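Local coordinates for protein pentalenene synthase (Streptomyces chartreusis NRRL 3882, PDB 6Q4S) that probably catalyses the magnesium-dependent cyclisation of farnesyl diphosphate to the bicyclic sesquiterpene alcohol 7-epi-alpha-eudesmol, releasing diphosphate, at residues D89-I94 with E156-A161; F149-C154 with R177-G182; L168-Y173 with A242-E247; A216-F221 with A265-Y270. One frame throughout, in Å; residues are numbered along the deposited sequence.

Contact 1. Residues D89-I94 with E156-A161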
loop_
_atom_site.group_PDB
_atom_site.type_symbol
_atom_site.label_atom_id
_atom_site.label_comp_id
_atom_site.label_asym_id
_atom_site.label_seq_id
_atom_site.Cartn_x
_atom_site.Cartn_y
_atom_site.Cartn_z
ATOM N N ASP A 89 4.888 -1.653 27.871
ATOM C CA ASP A 89 4.272 -1.187 26.613
ATOM C C ASP A 89 4.898 -1.856 25.363
ATOM O O ASP A 89 5.048 -1.214 24.312
ATOM C CB ASP A 89 4.455 0.335 26.528
ATOM C CG ASP A 89 5.937 0.746 26.495
ATOM O OD1 ASP A 89 6.791 0.049 27.119
ATOM O OD2 ASP A 89 6.242 1.746 25.823
ATOM N N ARG A 90 5.269 -3.129 25.502
ATOM C CA ARG A 90 5.878 -3.911 24.436
ATOM C C ARG A 90 5.032 -3.777 23.130
ATOM O O ARG A 90 5.555 -3.411 22.081
ATOM C CB ARG A 90 5.967 -5.394 24.855
ATOM C CG ARG A 90 6.983 -6.194 24.064
ATOM C CD ARG A 90 6.711 -7.702 24.011
ATOM N NE ARG A 90 7.624 -8.292 23.019
ATOM C CZ ARG A 90 7.425 -9.386 22.271
ATOM N NH1 ARG A 90 6.319 -10.128 22.383
ATOM N NH2 ARG A 90 8.373 -9.736 21.387
ATOM N N ALA A 91 3.735 -4.072 23.254
ATOM C CA ALA A 91 2.787 -4.081 22.151
ATOM C C ALA A 91 2.712 -2.718 21.395
ATOM O O ALA A 91 2.713 -2.717 20.163
ATOM C CB ALA A 91 1.425 -4.564 22.608
ATOM N N ASP A 92 2.807 -1.595 22.111
ATOM C CA ASP A 92 2.920 -0.254 21.512
ATOM C C ASP A 92 4.244 -0.011 20.769
ATOM O O ASP A 92 4.253 0.606 19.710
ATOM C CB ASP A 92 2.774 0.882 22.536
ATOM C CG ASP A 92 1.374 1.011 23.128
ATOM O OD1 ASP A 92 0.380 0.397 22.643
ATOM O OD2 ASP A 92 1.275 1.782 24.111
ATOM N N ARG A 93 5.357 -0.457 21.325
ATOM C CA ARG A 93 6.617 -0.349 20.609
ATOM C C ARG A 93 6.602 -1.214 19.331
ATOM O O ARG A 93 7.045 -0.750 18.314
ATOM C CB ARG A 93 7.805 -0.695 21.508
ATOM C CG ARG A 93 9.162 -0.494 20.845
ATOM C CD ARG A 93 9.375 0.904 20.269
ATOM N NE ARG A 93 10.719 1.038 19.733
ATOM C CZ ARG A 93 11.228 2.155 19.236
ATOM N NH1 ARG A 93 10.486 3.249 19.158
ATOM N NH2 ARG A 93 12.486 2.177 18.784
ATOM N N ILE A 94 6.065 -2.413 19.384
ATOM C CA ILE A 94 5.918 -3.268 18.203
ATOM C C ILE A 94 5.085 -2.566 17.086
ATOM O O ILE A 94 5.523 -2.508 15.942
ATOM C CB ILE A 94 5.400 -4.642 18.601
ATOM C CG1 ILE A 94 6.554 -5.436 19.283
ATOM C CG2 ILE A 94 4.835 -5.457 17.420
ATOM C CD1 ILE A 94 6.053 -6.703 19.935
ATOM N N GLU A 156 -2.355 -9.491 16.148
ATOM C CA GLU A 156 -2.003 -10.731 16.881
ATOM C C GLU A 156 -1.268 -10.437 18.177
ATOM O O GLU A 156 -1.612 -10.981 19.232
ATOM C CB GLU A 156 -1.130 -11.604 15.974
ATOM C CG GLU A 156 -0.698 -12.974 16.443
ATOM C CD GLU A 156 0.000 -13.718 15.276
ATOM O OE1 GLU A 156 1.061 -13.246 14.750
ATOM O OE2 GLU A 156 -0.593 -14.668 14.793
ATOM N N VAL A 157 -0.302 -9.550 18.098
ATOM C CA VAL A 157 0.418 -9.047 19.236
ATOM C C VAL A 157 -0.488 -8.398 20.305
ATOM O O VAL A 157 -0.242 -8.587 21.574
ATOM C CB VAL A 157 1.505 -8.058 18.802
ATOM C CG1 VAL A 157 2.064 -7.298 19.982
ATOM C CG2 VAL A 157 2.671 -8.781 18.050
ATOM N N ASP A 158 -1.467 -7.589 19.847
ATOM C CA ASP A 158 -2.389 -6.936 20.796
ATOM C C ASP A 158 -3.318 -7.981 21.419
ATOM O O ASP A 158 -3.619 -7.880 22.595
ATOM C CB ASP A 158 -3.224 -5.796 20.161
ATOM C CG ASP A 158 -2.406 -4.547 19.841
ATOM O OD1 ASP A 158 -1.490 -4.159 20.621
ATOM O OD2 ASP A 158 -2.701 -3.917 18.777
ATOM N N LEU A 159 -3.781 -8.946 20.632
ATOM C CA LEU A 159 -4.644 -10.037 21.112
ATOM C C LEU A 159 -4.016 -10.775 22.267
ATOM O O LEU A 159 -4.712 -11.143 23.221
ATOM C CB LEU A 159 -4.977 -11.078 20.070
ATOM C CG LEU A 159 -6.290 -11.057 19.290
ATOM C CD1 LEU A 159 -6.332 -12.267 18.366
ATOM C CD2 LEU A 159 -7.496 -11.110 20.207
ATOM N N ALA A 160 -2.707 -10.985 22.176
ATOM C CA ALA A 160 -1.970 -11.693 23.195
ATOM C C ALA A 160 -1.730 -10.819 24.387
ATOM O O ALA A 160 -1.985 -11.267 25.474
ATOM C CB ALA A 160 -0.662 -12.222 22.641
ATOM N N ALA A 161 -1.218 -9.603 24.202
ATOM C CA ALA A 161 -1.012 -8.669 25.294
ATOM C C ALA A 161 -2.328 -8.363 26.071
ATOM O O ALA A 161 -2.292 -8.096 27.237
ATOM C CB ALA A 161 -0.382 -7.389 24.819
HETATM O O HOH W 1 1.027 -4.179 18.484
#
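Ala-91 and Val-157 make the apolar centre of this contact, the methyl CB of Ala-91 lying 3.8 Å from Val-157 CG1. The torsion chi1 of 168° sets this branch opposite the backbone N of Val-157, on the side of Ala-91, while the second methyl, CG2, turns to Ile-94 and lies 4.0 Å from Ile-94 CG2. The CD1 end of Ile-94 also meets Val-157 CG1, so the forked valine sits against two residues one helical turn apart. At the outer margin the methyls of Ala-91 and Ala-161 touch, CB to CB, at 4.0 Å.

The polar side is thinner and involves water and charge. Asp-158 brings OD1 to 3.6 Å from Ala-91 CB, a contact without a direct hydrogen bond. A water lies 2.8 Å from Ala-91 O and more loosely by Asp-158 OD1. The main partner of that carboxylate is Arg-114 of the second subunit, which also pairs with Asp-92 and packs on Ala-91. The cationic guanidinium would probably ease the repulsion between the two aspartates.

The segment axes run 9.6 Å apart and almost antiparallel, at 175°. This is antiparallel helix packing within the all-helical class I terpene synthase fold, here between helices 90-103 and 136-161 where they meet the partner subunit.

Contact 2. Residues F149-C154 with R177-G182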
loop_
_atom_site.group_PDB
_atom_site.type_symbol
_atom_site.label_atom_id
_atom_site.label_comp_id
_atom_site.label_asym_id
_atom_site.label_seq_id
_atom_site.Cartn_x
_atom_site.Cartn_y
_atom_site.Cartn_z
ATOM N N PHE A 149 -0.082 -7.706 5.966
ATOM C CA PHE A 149 0.586 -8.650 6.810
ATOM C C PHE A 149 0.994 -8.027 8.132
ATOM O O PHE A 149 0.780 -8.597 9.231
ATOM C CB PHE A 149 1.814 -9.296 6.085
ATOM C CG PHE A 149 2.800 -9.883 7.016
ATOM C CD1 PHE A 149 2.458 -10.992 7.772
ATOM C CD2 PHE A 149 4.055 -9.303 7.206
ATOM C CE1 PHE A 149 3.385 -11.582 8.622
ATOM C CE2 PHE A 149 4.965 -9.843 8.098
ATOM C CZ PHE A 149 4.604 -11.018 8.813
ATOM N N LEU A 150 1.636 -6.880 8.061
ATOM C CA LEU A 150 2.151 -6.316 9.257
ATOM C C LEU A 150 1.057 -5.759 10.201
ATOM O O LEU A 150 1.228 -5.828 11.422
ATOM C CB LEU A 150 3.172 -5.259 8.967
ATOM C CG LEU A 150 4.584 -5.791 8.553
ATOM C CD1 LEU A 150 5.394 -4.635 8.029
ATOM C CD2 LEU A 150 5.331 -6.432 9.733
ATOM N N VAL A 151 -0.012 -5.212 9.619
ATOM C CA VAL A 151 -1.155 -4.784 10.395
ATOM C C VAL A 151 -1.741 -5.980 11.186
ATOM O O VAL A 151 -1.978 -5.887 12.397
ATOM C CB VAL A 151 -2.233 -4.150 9.519
ATOM C CG1 VAL A 151 -3.532 -3.928 10.350
ATOM C CG2 VAL A 151 -1.742 -2.790 8.941
ATOM N N ALA A 152 -1.950 -7.081 10.479
ATOM C CA ALA A 152 -2.456 -8.289 11.043
ATOM C C ALA A 152 -1.505 -8.807 12.122
ATOM O O ALA A 152 -1.975 -9.280 13.173
ATOM C CB ALA A 152 -2.670 -9.300 9.977
ATOM N N HIS A 153 -0.195 -8.729 11.876
ATOM C CA HIS A 153 0.762 -9.085 12.923
ATOM C C HIS A 153 0.562 -8.244 14.184
ATOM O O HIS A 153 0.628 -8.779 15.285
ATOM C CB HIS A 153 2.214 -8.915 12.497
ATOM C CG HIS A 153 3.207 -9.279 13.571
ATOM N ND1 HIS A 153 3.336 -10.561 14.062
ATOM C CD2 HIS A 153 4.085 -8.525 14.278
ATOM C CE1 HIS A 153 4.262 -10.596 14.997
ATOM N NE2 HIS A 153 4.768 -9.386 15.119
ATOM N N CYS A 154 0.398 -6.929 14.039
ATOM C CA CYS A 154 0.082 -6.057 15.200
ATOM C C CYS A 154 -1.213 -6.469 15.896
ATOM O O CYS A 154 -1.277 -6.422 17.134
ATOM C CB CYS A 154 0.008 -4.571 14.785
ATOM S SG CYS A 154 1.613 -3.951 14.267
ATOM N N ARG A 177 -6.065 -15.977 10.053
ATOM C CA ARG A 177 -4.814 -16.729 9.864
ATOM C C ARG A 177 -4.367 -16.515 8.417
ATOM O O ARG A 177 -3.163 -16.505 8.168
ATOM C CB ARG A 177 -4.976 -18.204 10.109
ATOM C CG ARG A 177 -3.710 -19.047 9.937
ATOM C CD ARG A 177 -2.721 -18.605 10.964
ATOM N NE ARG A 177 -1.579 -19.456 10.949
ATOM C CZ ARG A 177 -0.333 -19.040 10.806
ATOM N NH1 ARG A 177 -0.032 -17.730 10.621
ATOM N NH2 ARG A 177 0.612 -19.968 10.780
ATOM N N ARG A 178 -5.329 -16.379 7.514
ATOM C CA ARG A 178 -5.035 -15.970 6.133
ATOM C C ARG A 178 -4.259 -14.659 6.068
ATOM O O ARG A 178 -3.370 -14.480 5.216
ATOM C CB ARG A 178 -6.294 -15.873 5.311
ATOM C CG ARG A 178 -6.032 -15.565 3.826
ATOM C CD ARG A 178 -7.314 -15.351 3.059
ATOM N NE ARG A 178 -8.077 -16.621 2.924
ATOM C CZ ARG A 178 -9.311 -16.714 2.416
ATOM N NH1 ARG A 178 -9.952 -15.640 2.003
ATOM N NH2 ARG A 178 -9.906 -17.893 2.292
ATOM N N ARG A 179 -4.577 -13.763 6.980
ATOM C CA ARG A 179 -3.901 -12.478 7.035
ATOM C C ARG A 179 -2.513 -12.566 7.689
ATOM O O ARG A 179 -1.580 -11.975 7.202
ATOM C CB ARG A 179 -4.750 -11.438 7.737
ATOM C CG ARG A 179 -6.188 -11.261 7.154
ATOM C CD ARG A 179 -7.065 -10.415 8.076
ATOM N NE ARG A 179 -6.477 -9.118 8.411
ATOM C CZ ARG A 179 -6.637 -8.477 9.555
ATOM N NH1 ARG A 179 -7.356 -9.012 10.548
ATOM N NH2 ARG A 179 -5.993 -7.342 9.786
ATOM N N THR A 180 -2.402 -13.247 8.818
ATOM C CA THR A 180 -1.188 -13.264 9.609
ATOM C C THR A 180 -0.093 -14.129 8.957
ATOM O O THR A 180 1.077 -13.991 9.304
ATOM C CB THR A 180 -1.418 -13.789 11.071
ATOM O OG1 THR A 180 -1.932 -15.118 11.043
ATOM C CG2 THR A 180 -2.428 -12.881 11.839
ATOM N N VAL A 181 -0.469 -15.058 8.097
ATOM C CA VAL A 181 0.551 -15.984 7.570
ATOM C C VAL A 181 1.502 -15.290 6.557
ATOM O O VAL A 181 2.620 -15.725 6.413
ATOM C CB VAL A 181 -0.070 -17.236 6.970
ATOM C CG1 VAL A 181 -0.748 -16.965 5.661
ATOM C CG2 VAL A 181 0.960 -18.341 6.773
ATOM N N GLY A 182 1.062 -14.216 5.906
ATOM C CA GLY A 182 2.031 -13.345 5.181
ATOM C C GLY A 182 2.538 -13.940 3.845
ATOM O O GLY A 182 3.694 -13.693 3.390
HETATM O O HOH W 2 1.951 -12.730 12.296
#
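Thr-180, whose methyl CG2 rests against Ala-152 CB, has its hydroxyl OG1 tied twice to one residue. Arg-177 NH1 donates to Thr-180 OG1 at 3.3 Å, with the oxygen nearly in the guanidinium plane, and OG1 itself gives a weak bond to Arg-177 O. The threonine chi1 of 60° places OG1 between its own N and carbonyl carbon, toward Arg-177, and leaves CG2 to face helix 136-161. Arg-177 also forms a salt bridge with Asp-224.

Gly-182 is the first residue to leave helical backbone angles, with a positive phi. A helix interrupted here, beside an arginine likely to bind substrate diphosphate, is a hallmark of bacterial class I terpene synthases; by spacing, Thr-180 is consistent with the linker position between diphosphate sensor and effector. Phe-149 packs against this turn: its CE1 edge lies 3.4 Å from Thr-180 O, in the ring plane, and its CD1 is 3.5 Å from Gly-182 CA, where a beta carbon would clash. With alanine in place of Phe-149, the turn at Gly-182 would probably lose its packing and a gap would open.

On the other flank, Ala-152 CB sits 3.7 Å above one face of the Arg-179 guanidinium, toward its rim. The bend at chi3 (54°) folds the arginine back over the alanine, while Glu-155 forms its salt bridge. Water 2 joins His-153 ND1, 3.1 Å away, weakly to Thr-180 O.

Contact 3. Residues L168-Y173 with A242-E247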
loop_
_atom_site.group_PDB
_atom_site.type_symbol
_atom_site.label_atom_id
_atom_site.label_comp_id
_atom_site.label_asym_id
_atom_site.label_seq_id
_atom_site.Cartn_x
_atom_site.Cartn_y
_atom_site.Cartn_z
ATOM N N LEU A 168 -10.832 -16.623 19.577
ATOM C CA LEU A 168 -11.350 -16.695 18.224
ATOM C C LEU A 168 -12.018 -18.021 18.020
ATOM O O LEU A 168 -11.415 -19.050 18.318
ATOM C CB LEU A 168 -10.188 -16.496 17.215
ATOM C CG LEU A 168 -9.817 -15.088 16.763
ATOM C CD1 LEU A 168 -9.895 -14.033 17.823
ATOM C CD2 LEU A 168 -8.468 -15.011 16.100
ATOM N N GLY A 169 -13.207 -18.006 17.433
ATOM C CA GLY A 169 -13.896 -19.179 16.924
ATOM C C GLY A 169 -13.320 -19.586 15.574
ATOM O O GLY A 169 -12.446 -18.922 15.039
ATOM N N LEU A 170 -13.844 -20.658 15.018
ATOM C CA LEU A 170 -13.268 -21.254 13.856
ATOM C C LEU A 170 -13.260 -20.318 12.622
ATOM O O LEU A 170 -12.215 -20.182 11.965
ATOM C CB LEU A 170 -13.938 -22.583 13.505
ATOM C CG LEU A 170 -13.374 -23.186 12.231
ATOM C CD1 LEU A 170 -11.935 -23.605 12.459
ATOM C CD2 LEU A 170 -14.223 -24.328 11.650
ATOM N N ASP A 171 -14.406 -19.750 12.264
ATOM C CA ASP A 171 -14.489 -18.930 11.017
ATOM C C ASP A 171 -13.631 -17.650 11.085
ATOM O O ASP A 171 -12.933 -17.311 10.077
ATOM C CB ASP A 171 -15.932 -18.557 10.667
ATOM C CG ASP A 171 -16.748 -19.743 10.140
ATOM O OD1 ASP A 171 -16.368 -20.909 10.353
ATOM O OD2 ASP A 171 -17.757 -19.490 9.475
ATOM N N GLU A 172 -13.658 -16.985 12.229
ATOM C CA GLU A 172 -12.835 -15.804 12.473
ATOM C C GLU A 172 -11.346 -16.168 12.490
ATOM O O GLU A 172 -10.511 -15.299 12.225
ATOM C CB GLU A 172 -13.083 -15.121 13.838
ATOM C CG GLU A 172 -14.466 -14.474 14.099
ATOM C CD GLU A 172 -14.879 -14.567 15.599
ATOM O OE1 GLU A 172 -14.978 -15.729 16.212
ATOM O OE2 GLU A 172 -15.071 -13.468 16.185
ATOM N N TYR A 173 -11.023 -17.344 13.032
ATOM C CA TYR A 173 -9.642 -17.755 13.169
ATOM C C TYR A 173 -9.112 -18.006 11.764
ATOM O O TYR A 173 -8.028 -17.511 11.472
ATOM C CB TYR A 173 -9.424 -18.994 14.076
ATOM C CG TYR A 173 -7.970 -19.367 14.092
ATOM C CD1 TYR A 173 -7.068 -18.669 14.891
ATOM C CD2 TYR A 173 -7.498 -20.332 13.251
ATOM C CE1 TYR A 173 -5.719 -18.938 14.874
ATOM C CE2 TYR A 173 -6.130 -20.618 13.197
ATOM C CZ TYR A 173 -5.243 -19.928 13.993
ATOM O OH TYR A 173 -3.912 -20.240 13.921
ATOM N N ALA A 242 -6.303 -26.404 18.315
ATOM C CA ALA A 242 -6.950 -25.903 19.558
ATOM C C ALA A 242 -8.319 -25.264 19.291
ATOM O O ALA A 242 -9.304 -25.481 20.011
ATOM C CB ALA A 242 -6.047 -24.917 20.228
ATOM N N VAL A 243 -8.412 -24.535 18.202
ATOM C CA VAL A 243 -9.626 -23.831 17.892
ATOM C C VAL A 243 -10.705 -24.808 17.530
ATOM O O VAL A 243 -11.917 -24.626 17.895
ATOM C CB VAL A 243 -9.352 -22.827 16.737
ATOM C CG1 VAL A 243 -10.631 -22.273 16.136
ATOM C CG2 VAL A 243 -8.474 -21.694 17.276
ATOM N N LEU A 244 -10.322 -25.813 16.734
ATOM C CA LEU A 244 -11.289 -26.822 16.303
ATOM C C LEU A 244 -11.842 -27.623 17.510
ATOM O O LEU A 244 -13.025 -28.028 17.496
ATOM C CB LEU A 244 -10.719 -27.783 15.285
ATOM C CG LEU A 244 -10.607 -27.305 13.854
ATOM C CD1 LEU A 244 -9.603 -28.146 13.071
ATOM C CD2 LEU A 244 -11.929 -27.364 13.150
ATOM N N ARG A 245 -10.965 -27.885 18.462
ATOM C CA ARG A 245 -11.306 -28.665 19.603
ATOM C C ARG A 245 -12.292 -27.871 20.473
ATOM O O ARG A 245 -13.262 -28.436 20.921
ATOM C CB ARG A 245 -10.072 -29.019 20.427
ATOM C CG ARG A 245 -10.435 -29.651 21.777
ATOM C CD ARG A 245 -9.254 -30.395 22.307
ATOM N NE ARG A 245 -9.407 -30.881 23.679
ATOM C CZ ARG A 245 -9.303 -30.129 24.778
ATOM N NH1 ARG A 245 -9.106 -28.801 24.717
ATOM N NH2 ARG A 245 -9.420 -30.710 25.959
ATOM N N ARG A 246 -12.002 -26.591 20.734
ATOM C CA ARG A 246 -12.943 -25.676 21.436
ATOM C C ARG A 246 -14.245 -25.638 20.724
ATOM O O ARG A 246 -15.242 -25.947 21.305
ATOM C CB ARG A 246 -12.413 -24.259 21.548
ATOM C CG ARG A 246 -11.502 -24.051 22.750
ATOM C CD ARG A 246 -11.282 -22.573 23.061
ATOM N NE ARG A 246 -11.186 -21.723 21.857
ATOM C CZ ARG A 246 -10.067 -21.421 21.169
ATOM N NH1 ARG A 246 -8.840 -21.887 21.518
ATOM N NH2 ARG A 246 -10.175 -20.616 20.104
ATOM N N GLU A 247 -14.212 -25.357 19.433
ATOM C CA GLU A 247 -15.412 -25.323 18.615
ATOM C C GLU A 247 -16.230 -26.632 18.614
ATOM O O GLU A 247 -17.465 -26.591 18.730
ATOM C CB GLU A 247 -15.051 -24.986 17.170
ATOM C CG GLU A 247 -16.220 -24.683 16.246
ATOM C CD GLU A 247 -16.415 -23.198 15.943
ATOM O OE1 GLU A 247 -15.852 -22.328 16.669
ATOM O OE2 GLU A 247 -17.114 -22.936 14.934
HETATM O O HOH W 3 -16.986 -20.457 13.445
#
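Glu-247 reaches from helix 240-248 to Leu-170, where helix 170-180 begins. Its CB starts toward the other segment and, with chi1 at -170°, CG continues opposite the backbone N until it lies 4.1 Å from Leu-170 CB. A bend at chi2 lays the carboxylate over Leu-170, CD resting 3.5 Å from the same CB. At the tip, OE1 accepts a hydrogen bond from Leu-170 N at 3.1 Å, met from well above the carboxylate plane, and OE2 accepts a hydrogen bond from water 3, which in turn accepts one from Asp-171 N. Two N-H groups of the first turn are thus served, one directly, and the helix start would probably favour this negative charge.

Gly-169, the N-cap, has no side chain to offer, yet its N-H is taken by Glu-172 OE1, half of a capping box. Helix 240-248 comes after the probable magnesium ligands Asn-223, Ser-227 and Glu-231 of the family's NSE motif, and here it packs on the start of the helix that carries Arg-177.

Beneath the polar rim, Val-243 CG1 meets Leu-170 CA at 3.6 Å. Its CG2 makes a CH-pi contact over the Tyr-173 face, 4.3 Å from the ring centroid. A serine in place of Val-243 would lack both methyls; the Tyr-173 ring would probably pack less firmly and a gap open beside Leu-170. Leu-170 CD1 continues to Leu-244 CD2 at 3.8 Å. Arg-246 NH2 gives Leu-168 O a short but strongly bent, weak bond, its NH1 being held by Gly-237; Tyr-173 OH bonds to Asp-224.

Contact 4. Residues A216-F221 with A265-Y270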
loop_
_atom_site.group_PDB
_atom_site.type_symbol
_atom_site.label_atom_id
_atom_site.label_comp_id
_atom_site.label_asym_id
_atom_site.label_seq_id
_atom_site.Cartn_x
_atom_site.Cartn_y
_atom_site.Cartn_z
ATOM N N ALA A 216 -2.411 -19.242 0.866
ATOM C CA ALA A 216 -2.163 -18.720 2.196
ATOM C C ALA A 216 -2.884 -19.601 3.277
ATOM O O ALA A 216 -2.336 -19.905 4.354
ATOM C CB ALA A 216 -2.642 -17.308 2.287
ATOM N N ASP A 217 -4.096 -20.023 2.974
ATOM C CA ASP A 217 -4.823 -20.946 3.933
ATOM C C ASP A 217 -4.022 -22.213 4.171
ATOM O O ASP A 217 -3.748 -22.582 5.311
ATOM C CB ASP A 217 -6.197 -21.340 3.414
ATOM C CG ASP A 217 -7.151 -20.164 3.339
ATOM O OD1 ASP A 217 -6.910 -19.110 4.008
ATOM O OD2 ASP A 217 -8.124 -20.281 2.576
ATOM N N THR A 218 -3.627 -22.842 3.070
ATOM C CA THR A 218 -2.966 -24.110 3.092
ATOM C C THR A 218 -1.761 -23.994 3.893
ATOM O O THR A 218 -1.531 -24.777 4.783
ATOM C CB THR A 218 -2.608 -24.543 1.673
ATOM O OG1 THR A 218 -3.793 -24.665 0.905
ATOM C CG2 THR A 218 -1.857 -25.864 1.645
ATOM N N ILE A 219 -0.945 -22.991 3.621
ATOM C CA ILE A 219 0.317 -22.859 4.349
ATOM C C ILE A 219 0.103 -22.507 5.800
ATOM O O ILE A 219 0.790 -23.041 6.648
ATOM C CB ILE A 219 1.274 -21.840 3.673
ATOM C CG1 ILE A 219 1.709 -22.391 2.344
ATOM C CG2 ILE A 219 2.489 -21.549 4.579
ATOM C CD1 ILE A 219 2.144 -21.304 1.370
ATOM N N GLY A 220 -0.862 -21.633 6.105
ATOM C CA GLY A 220 -1.078 -21.256 7.540
ATOM C C GLY A 220 -1.562 -22.463 8.349
ATOM O O GLY A 220 -1.141 -22.676 9.493
ATOM N N PHE A 221 -2.427 -23.253 7.732
ATOM C CA PHE A 221 -2.981 -24.460 8.418
ATOM C C PHE A 221 -1.903 -25.559 8.583
ATOM O O PHE A 221 -1.819 -26.188 9.637
ATOM C CB PHE A 221 -4.150 -25.012 7.649
ATOM C CG PHE A 221 -5.394 -24.120 7.635
ATOM C CD1 PHE A 221 -5.577 -23.029 8.481
ATOM C CD2 PHE A 221 -6.384 -24.402 6.723
ATOM C CE1 PHE A 221 -6.732 -22.217 8.387
ATOM C CE2 PHE A 221 -7.530 -23.607 6.626
ATOM C CZ PHE A 221 -7.711 -22.542 7.452
ATOM N N ALA A 265 -8.760 -30.047 1.844
ATOM C CA ALA A 265 -9.824 -29.349 1.126
ATOM C C ALA A 265 -9.383 -27.965 0.490
ATOM O O ALA A 265 -9.849 -27.630 -0.595
ATOM C CB ALA A 265 -11.028 -29.131 2.073
ATOM N N CYS A 266 -8.582 -27.156 1.196
ATOM C CA CYS A 266 -7.982 -25.893 0.626
ATOM C C CYS A 266 -7.084 -26.236 -0.536
ATOM O O CYS A 266 -7.220 -25.641 -1.591
ATOM C CB CYS A 266 -7.112 -25.155 1.647
ATOM S SG CYS A 266 -8.103 -24.385 2.941
ATOM N N LEU A 267 -6.171 -27.187 -0.291
ATOM C CA LEU A 267 -5.275 -27.725 -1.335
ATOM C C LEU A 267 -6.021 -28.204 -2.574
ATOM O O LEU A 267 -5.721 -27.760 -3.700
ATOM C CB LEU A 267 -4.393 -28.814 -0.769
ATOM C CG LEU A 267 -3.242 -29.330 -1.623
ATOM C CD1 LEU A 267 -2.207 -28.285 -2.056
ATOM C CD2 LEU A 267 -2.548 -30.432 -0.841
ATOM N N ASP A 268 -7.040 -29.048 -2.402
ATOM C CA ASP A 268 -7.787 -29.521 -3.566
ATOM C C ASP A 268 -8.517 -28.450 -4.314
ATOM O O ASP A 268 -8.648 -28.578 -5.530
ATOM C CB ASP A 268 -8.838 -30.599 -3.226
ATOM C CG ASP A 268 -8.235 -31.855 -2.625
ATOM O OD1 ASP A 268 -7.036 -32.180 -2.858
ATOM O OD2 ASP A 268 -8.995 -32.502 -1.868
ATOM N N GLU A 269 -9.047 -27.435 -3.638
ATOM C CA GLU A 269 -9.659 -26.347 -4.363
ATOM C C GLU A 269 -8.533 -25.550 -5.153
ATOM O O GLU A 269 -8.770 -25.113 -6.279
ATOM C CB GLU A 269 -10.460 -25.410 -3.462
ATOM C CG GLU A 269 -11.219 -24.337 -4.273
ATOM C CD GLU A 269 -11.883 -23.215 -3.456
ATOM O OE1 GLU A 269 -12.002 -23.316 -2.218
ATOM O OE2 GLU A 269 -12.298 -22.186 -4.060
ATOM N N TYR A 270 -7.390 -25.347 -4.511
ATOM C CA TYR A 270 -6.190 -24.751 -5.142
ATOM C C TYR A 270 -5.824 -25.513 -6.433
ATOM O O TYR A 270 -5.715 -24.902 -7.539
ATOM C CB TYR A 270 -4.944 -24.659 -4.185
ATOM C CG TYR A 270 -3.706 -24.213 -4.975
ATOM C CD1 TYR A 270 -3.532 -22.861 -5.344
ATOM C CD2 TYR A 270 -2.805 -25.138 -5.442
ATOM C CE1 TYR A 270 -2.453 -22.463 -6.113
ATOM C CE2 TYR A 270 -1.730 -24.765 -6.236
ATOM C CZ TYR A 270 -1.551 -23.432 -6.585
ATOM O OH TYR A 270 -0.467 -23.073 -7.377
#
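Cys-266 points its sulfur at helix 206-228, where Asp-217 and Phe-221, one turn apart, receive it. With chi1 at -71°, SG stands opposite its own carbonyl carbon and comes 3.6 Å from Asp-217 CB and 3.8 Å from Phe-221 CE2. The ring does not lie flat under the sulfur: SG is 5.0 Å from the Phe-221 centroid and 69° off the ring normal, an oblique sulfur-aromatic contact made at the CE2 corner. One face of that ring is instead covered by its own helix, for Asp-217 O sits 3.2 Å above the plane, toward the rim.

Thr-218 approaches the same cysteine from another direction. Its OG1 is 3.4 Å from Cys-266 CB, yet the hydroxyl is satisfied within its helix by Leu-214 O, and what it presents here is bulk. The methyl CG2 is turned to Leu-267 CD1 at 4.4 Å, a loose apolar touch. Asp-217 likewise offers its CB to the sulfur and sends its carboxylate to Arg-178 in a salt bridge.

The segment axes approach to 8.9 Å and cross at -152°, roughly antiparallel; the small cysteine is consistent with this spacing. Helix 288-313 lies against both partners, touching Ile-219 and Tyr-270, while Ala-216 and Ile-219 pack on helix 183-194; helix 206-228 thus has neighbours in helices 252-284, 183-194 and 288-313.

Overall arrangement
The four contacts form a connected set of helix packings, with contact 2 joining the others. Contacts 1 and 2 share helix 136-161, their centres 14 Å apart, and both touch the second subunit; contacts 2 and 3 share helix 170-180, with centres 17 Å apart. Contact 2 is tied to contact 4 by a salt bridge, Arg-178 NE to Asp-217 OD1 at 3.0 Å. The probable substrate ligand Arg-177 lies where three of them converge: within contact 2, about 4 Å from the Tyr-173 side chain of contact 3 and about 5 Å from that of Phe-221 of contact 4. Contact 1 is 28 Å from contact 4, centre to centre, but the side chain of Ile-94 is about 6 Å from that of Asp-80, a probable magnesium ligand.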